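Local coordinates for protein beta-ketoacyl synthase (PDB 4EWG) that probably catalyses the condensing step of fatty acid elongation as a 3-oxoacyl-[acyl-carrier-protein] synthase of the thiolase-like superfamily, at residues Gly14-Ala18 with Leu19-Trp23; Asn137-Gln141 with Met142-Thr146. All blocks are in the same frame, centred on the assembly; numbering follows the deposited sequence.

Following the chain from the N terminus, interaction 1 comes first: after strand 8-16 of the large mixed sheet the chain reverses through Thr17-Gly20, and helix 23-32 begins. Much later, interaction 2 forms where helix 138-142 stops and a tight turn passes the chain to helix 146-154. Each closes only a short local loop, and they lie in series, neither nesting nor crossing. Both fall within the N-terminal ketoacyl synthase sequence family, yet their centres are about 25 Å apart and their nearest atoms about 15 Å. Gly14-Trp23 ties the sheet to helices of its own chain, whereas Asn137-Thr146 also packs against the second subunit.

Interaction 1: Gly14-Ala18 with Leu19-Trp23; sequences GGVTA and LGSRW
Thr17 and Gly20 bracket a type I beta turn just after strand 8-16, in the thiolase-like core, and an ST turn, Thr17 OG1 accepting from Leu19 N at 3.0 Å, overlaps its first three residues. The beta turn closes through Gly20 N to Thr17 O, 2.9 Å. The Thr17 hydroxyl bridges the turn because OG1 is placed between its own backbone N and carbonyl carbon (chi1 86°). Besides accepting from Leu19, the same OG1 donates to Gly20 O at 2.7 Å, in the carbonyl plane and on a lone pair, so two bonds grip it and fix the rotation of the side chain. Its methyl, CG2, comes up beside that same Gly20 oxygen, and Thr17 also packs on Trp350 and Trp351 of helix 344-358. Leu19 sets its CB against Thr17 OG1 while the rest of its side chain packs on Ile26, Ala29 and Leu30 of helix 23-32. Gly20 passes through a positive phi (119°) at which a CB would crowd the preceding carbonyl oxygen, which accounts for glycine here. Beyond it, Ser21 turns its hydroxyl back to the strand, with OG beside its own backbone N and anti to the carbonyl carbon (chi1 -79°). There OG donates to Gly15 O; the modelled 2.4 Å is very short and its exact value is doubtful. Two waters complete the join: one links Gly15 N to Ser21 O, and the other accepts from Thr17 N at 3.0 Å and donates to Ser21 OG at 3.1 Å.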
loop_
_atom_site.group_PDB
_atom_site.type_symbol
_atom_site.label_atom_id
_atom_site.label_comp_id
_atom_site.label_asym_id
_atom_site.label_seq_id
_atom_site.Cartn_x
_atom_site.Cartn_y
_atom_site.Cartn_z
ATOM N N GLY A 14 -3.163 21.291 0.559
ATOM C CA GLY A 14 -4.379 21.472 -0.181
ATOM C C GLY A 14 -5.243 20.226 -0.175
ATOM O O GLY A 14 -4.789 19.125 0.127
ATOM N N GLY A 15 -6.489 20.398 -0.571
ATOM C CA GLY A 15 -7.415 19.290 -0.687
ATOM C C GLY A 15 -8.797 19.680 -1.177
ATOM O O GLY A 15 -9.074 20.864 -1.492
ATOM N N VAL A 16 -9.631 18.655 -1.293
ATOM C CA VAL A 16 -10.965 18.756 -1.776
ATOM C C VAL A 16 -11.825 18.192 -0.621
ATOM O O VAL A 16 -11.672 17.043 -0.284
ATOM C CB VAL A 16 -11.045 17.959 -3.155
ATOM C CG1 VAL A 16 -12.403 17.402 -3.397
ATOM C CG2 VAL A 16 -10.653 18.844 -4.351
ATOM N N THR A 17 -12.645 19.027 0.041
ATOM C CA THR A 17 -13.381 18.583 1.245
ATOM C C THR A 17 -14.828 19.065 1.277
ATOM O O THR A 17 -15.201 19.960 0.528
ATOM C CB THR A 17 -12.730 19.109 2.569
ATOM O OG1 THR A 17 -13.230 20.419 2.867
ATOM C CG2 THR A 17 -11.165 19.121 2.509
ATOM N N ALA A 18 -15.629 18.494 2.189
ATOM C CA ALA A 18 -17.057 18.841 2.284
ATOM C C ALA A 18 -17.240 20.311 2.669
ATOM O O ALA A 18 -18.322 20.907 2.429
ATOM C CB ALA A 18 -17.772 17.934 3.262
ATOM N N LEU A 19 -16.187 20.909 3.238
ATOM C CA LEU A 19 -16.239 22.309 3.658
ATOM C C LEU A 19 -15.558 23.226 2.679
ATOM O O LEU A 19 -15.514 24.436 2.914
ATOM C CB LEU A 19 -15.612 22.499 5.060
ATOM C CG LEU A 19 -16.334 21.861 6.252
ATOM C CD1 LEU A 19 -15.826 22.436 7.573
ATOM C CD2 LEU A 19 -17.827 22.047 6.148
ATOM N N GLY A 20 -15.016 22.674 1.598
ATOM C CA GLY A 20 -14.403 23.489 0.526
ATOM C C GLY A 20 -12.939 23.148 0.379
ATOM O O GLY A 20 -12.468 22.176 1.008
ATOM N N SER A 21 -12.230 23.933 -0.464
ATOM C CA SER A 21 -10.776 23.802 -0.652
ATOM C C SER A 21 -9.934 24.873 0.008
ATOM O O SER A 21 -8.932 24.555 0.628
ATOM C CB SER A 21 -10.414 23.722 -2.098
ATOM O OG SER A 21 -10.659 22.398 -2.551
ATOM N N ARG A 22 -10.316 26.122 -0.091
ATOM C CA ARG A 22 -9.504 27.184 0.524
ATOM C C ARG A 22 -9.691 27.182 2.035
ATOM O O ARG A 22 -10.785 26.921 2.524
ATOM C CB ARG A 22 -9.896 28.551 0.002
ATOM C CG ARG A 22 -9.792 28.749 -1.500
ATOM C CD ARG A 22 -10.603 29.964 -1.889
ATOM N NE ARG A 22 -10.183 31.183 -1.182
ATOM C CZ ARG A 22 -9.141 31.960 -1.534
ATOM N NH1 ARG A 22 -8.360 31.638 -2.568
ATOM N NH2 ARG A 22 -8.864 33.072 -0.841
ATOM N N TRP A 23 -8.618 27.467 2.771
ATOM C CA TRP A 23 -8.681 27.439 4.218
ATOM C C TRP A 23 -9.638 28.478 4.751
ATOM O O TRP A 23 -10.398 28.191 5.667
ATOM C CB TRP A 23 -7.320 27.628 4.854
ATOM C CG TRP A 23 -7.500 27.770 6.320
ATOM C CD1 TRP A 23 -7.434 28.939 7.079
ATOM C CD2 TRP A 23 -7.919 26.734 7.237
ATOM N NE1 TRP A 23 -7.740 28.685 8.370
ATOM C CE2 TRP A 23 -8.036 27.365 8.533
ATOM C CE3 TRP A 23 -8.166 25.379 7.121
ATOM C CZ2 TRP A 23 -8.402 26.662 9.658
ATOM C CZ3 TRP A 23 -8.536 24.669 8.266
ATOM C CH2 TRP A 23 -8.640 25.295 9.508
HETATM O O HOH W 1 -6.881 23.239 -0.919
HETATM O O HOH W 2 -13.448 21.102 -2.012
#

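Interaction 2: Asn137-Gln141 with Met142-Thr146; sequences NSYVQ and MMPHT
Met142 N bonds back to Ser138 O at 3.0 Å, as the last turn of helix 138-142 gives way to a type I beta turn from Met143 to Thr146. A weak bond from Met143 N to Tyr139 O accompanies this exit. The main side-chain contact is Met143 against Tyr139. Met143 CB sits over one face of the phenol ring, 3.6 Å from its centroid and offset toward the rim, in a CH-pi contact. Because CG is folded between the backbone N and the carbonyl carbon (chi1 66°), the thioether is carried back toward the helix, and SD lies obliquely to the ring, 4.3 Å from the centroid, a Met-aromatic contact. The two side chains run at about a right angle. Beyond SD, CE touches Val140 CG2 at 3.9 Å and rests over the centre of the His145 imidazole, which in turn has Tyr139 OH at its edge, in plane. At the end of the turn, Thr146 OG1 donates to Val140 O, in the carbonyl plane, and also bonds with Ser78 OG, tying the start of the next helix to the end of this one. Tyr139 OH finds its main partner in Ser112 O of the second subunit, and Phe399 of the second subunit meets the ring edge-to-face. The corner thus joins helices 138-142 and 146-154 at the dimer interface, with Ser138 and Met142 packed against helix 116-128.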
loop_
_atom_site.group_PDB
_atom_site.type_symbol
_atom_site.label_atom_id
_atom_site.label_comp_id
_atom_site.label_asym_id
_atom_site.label_seq_id
_atom_site.Cartn_x
_atom_site.Cartn_y
_atom_site.Cartn_z
ATOM N N ASN A 137 -8.887 -0.051 -19.033
ATOM C CA ASN A 137 -8.688 0.988 -18.019
ATOM C C ASN A 137 -9.313 0.649 -16.667
ATOM O O ASN A 137 -9.148 1.399 -15.710
ATOM C CB ASN A 137 -9.285 2.324 -18.511
ATOM C CG ASN A 137 -8.441 2.972 -19.562
ATOM O OD1 ASN A 137 -7.252 3.080 -19.395
ATOM N ND2 ASN A 137 -9.049 3.432 -20.632
ATOM N N SER A 138 -10.028 -0.454 -16.590
ATOM C CA SER A 138 -10.763 -0.778 -15.360
ATOM C C SER A 138 -9.818 -1.030 -14.174
ATOM O O SER A 138 -10.017 -0.498 -13.061
ATOM C CB SER A 138 -11.682 -1.982 -15.610
ATOM O OG SER A 138 -12.721 -1.669 -16.543
ATOM N N TYR A 139 -8.761 -1.800 -14.410
ATOM C CA TYR A 139 -7.850 -2.161 -13.310
ATOM C C TYR A 139 -7.204 -0.926 -12.698
ATOM O O TYR A 139 -7.148 -0.813 -11.459
ATOM C CB TYR A 139 -6.753 -3.181 -13.722
ATOM C CG TYR A 139 -5.835 -3.477 -12.547
ATOM C CD1 TYR A 139 -6.326 -4.134 -11.414
ATOM C CD2 TYR A 139 -4.531 -3.054 -12.539
ATOM C CE1 TYR A 139 -5.511 -4.404 -10.328
ATOM C CE2 TYR A 139 -3.699 -3.297 -11.446
ATOM C CZ TYR A 139 -4.196 -3.960 -10.328
ATOM O OH TYR A 139 -3.387 -4.198 -9.218
ATOM N N VAL A 140 -6.730 -0.004 -13.540
ATOM C CA VAL A 140 -5.992 1.169 -13.032
ATOM C C VAL A 140 -6.876 2.128 -12.229
ATOM O O VAL A 140 -6.406 2.818 -11.299
ATOM C CB VAL A 140 -5.255 1.954 -14.171
ATOM C CG1 VAL A 140 -6.208 2.466 -15.256
ATOM C CG2 VAL A 140 -4.478 3.116 -13.577
ATOM N N GLN A 141 -8.162 2.141 -12.545
ATOM C CA GLN A 141 -9.151 2.888 -11.719
ATOM C C GLN A 141 -9.551 2.137 -10.418
ATOM O O GLN A 141 -9.958 2.758 -9.440
ATOM C CB GLN A 141 -10.410 3.168 -12.537
ATOM C CG GLN A 141 -10.184 4.031 -13.764
ATOM C CD GLN A 141 -11.488 4.410 -14.477
ATOM O OE1 GLN A 141 -12.601 4.090 -14.014
ATOM N NE2 GLN A 141 -11.352 5.141 -15.601
ATOM N N MET A 142 -9.470 0.809 -10.440
ATOM C CA MET A 142 -9.825 -0.049 -9.276
ATOM C C MET A 142 -8.642 -0.357 -8.357
ATOM O O MET A 142 -8.809 -0.553 -7.174
ATOM C CB MET A 142 -10.352 -1.398 -9.750
ATOM C CG MET A 142 -10.903 -2.249 -8.597
ATOM S SD MET A 142 -11.516 -3.842 -9.105
ATOM C CE MET A 142 -11.490 -4.815 -7.577
ATOM N N MET A 143 -7.431 -0.358 -8.912
ATOM C CA MET A 143 -6.310 -0.950 -8.200
ATOM C C MET A 143 -6.034 -0.280 -6.816
ATOM O O MET A 143 -6.324 0.872 -6.607
ATOM C CB MET A 143 -5.066 -0.961 -9.058
ATOM C CG MET A 143 -4.491 0.421 -9.410
ATOM S SD MET A 143 -3.316 0.226 -10.746
ATOM C CE MET A 143 -2.405 1.748 -10.585
ATOM N N PRO A 144 -5.490 -1.042 -5.866
ATOM C CA PRO A 144 -5.181 -0.524 -4.530
ATOM C C PRO A 144 -4.464 0.821 -4.574
ATOM O O PRO A 144 -4.739 1.719 -3.789
ATOM C CB PRO A 144 -4.261 -1.605 -3.979
ATOM C CG PRO A 144 -4.819 -2.851 -4.615
ATOM C CD PRO A 144 -5.070 -2.443 -6.019
ATOM N N HIS A 145 -3.526 0.924 -5.498
ATOM C CA HIS A 145 -2.665 2.086 -5.602
ATOM C C HIS A 145 -3.088 3.056 -6.688
ATOM O O HIS A 145 -2.268 3.797 -7.181
ATOM C CB HIS A 145 -1.198 1.657 -5.766
ATOM C CG HIS A 145 -0.943 0.698 -6.917
ATOM N ND1 HIS A 145 -1.758 -0.328 -7.206
ATOM C CD2 HIS A 145 0.095 0.634 -7.835
ATOM C CE1 HIS A 145 -1.258 -1.028 -8.262
ATOM N NE2 HIS A 145 -0.139 -0.434 -8.658
ATOM N N THR A 146 -4.395 3.090 -7.012
ATOM C CA THR A 146 -4.928 3.989 -8.031
ATOM C C THR A 146 -4.633 5.466 -7.724
ATOM O O THR A 146 -4.217 6.229 -8.621
ATOM C CB THR A 146 -6.439 3.778 -8.277
ATOM O OG1 THR A 146 -6.841 4.502 -9.446
ATOM C CG2 THR A 146 -7.293 4.171 -7.067
#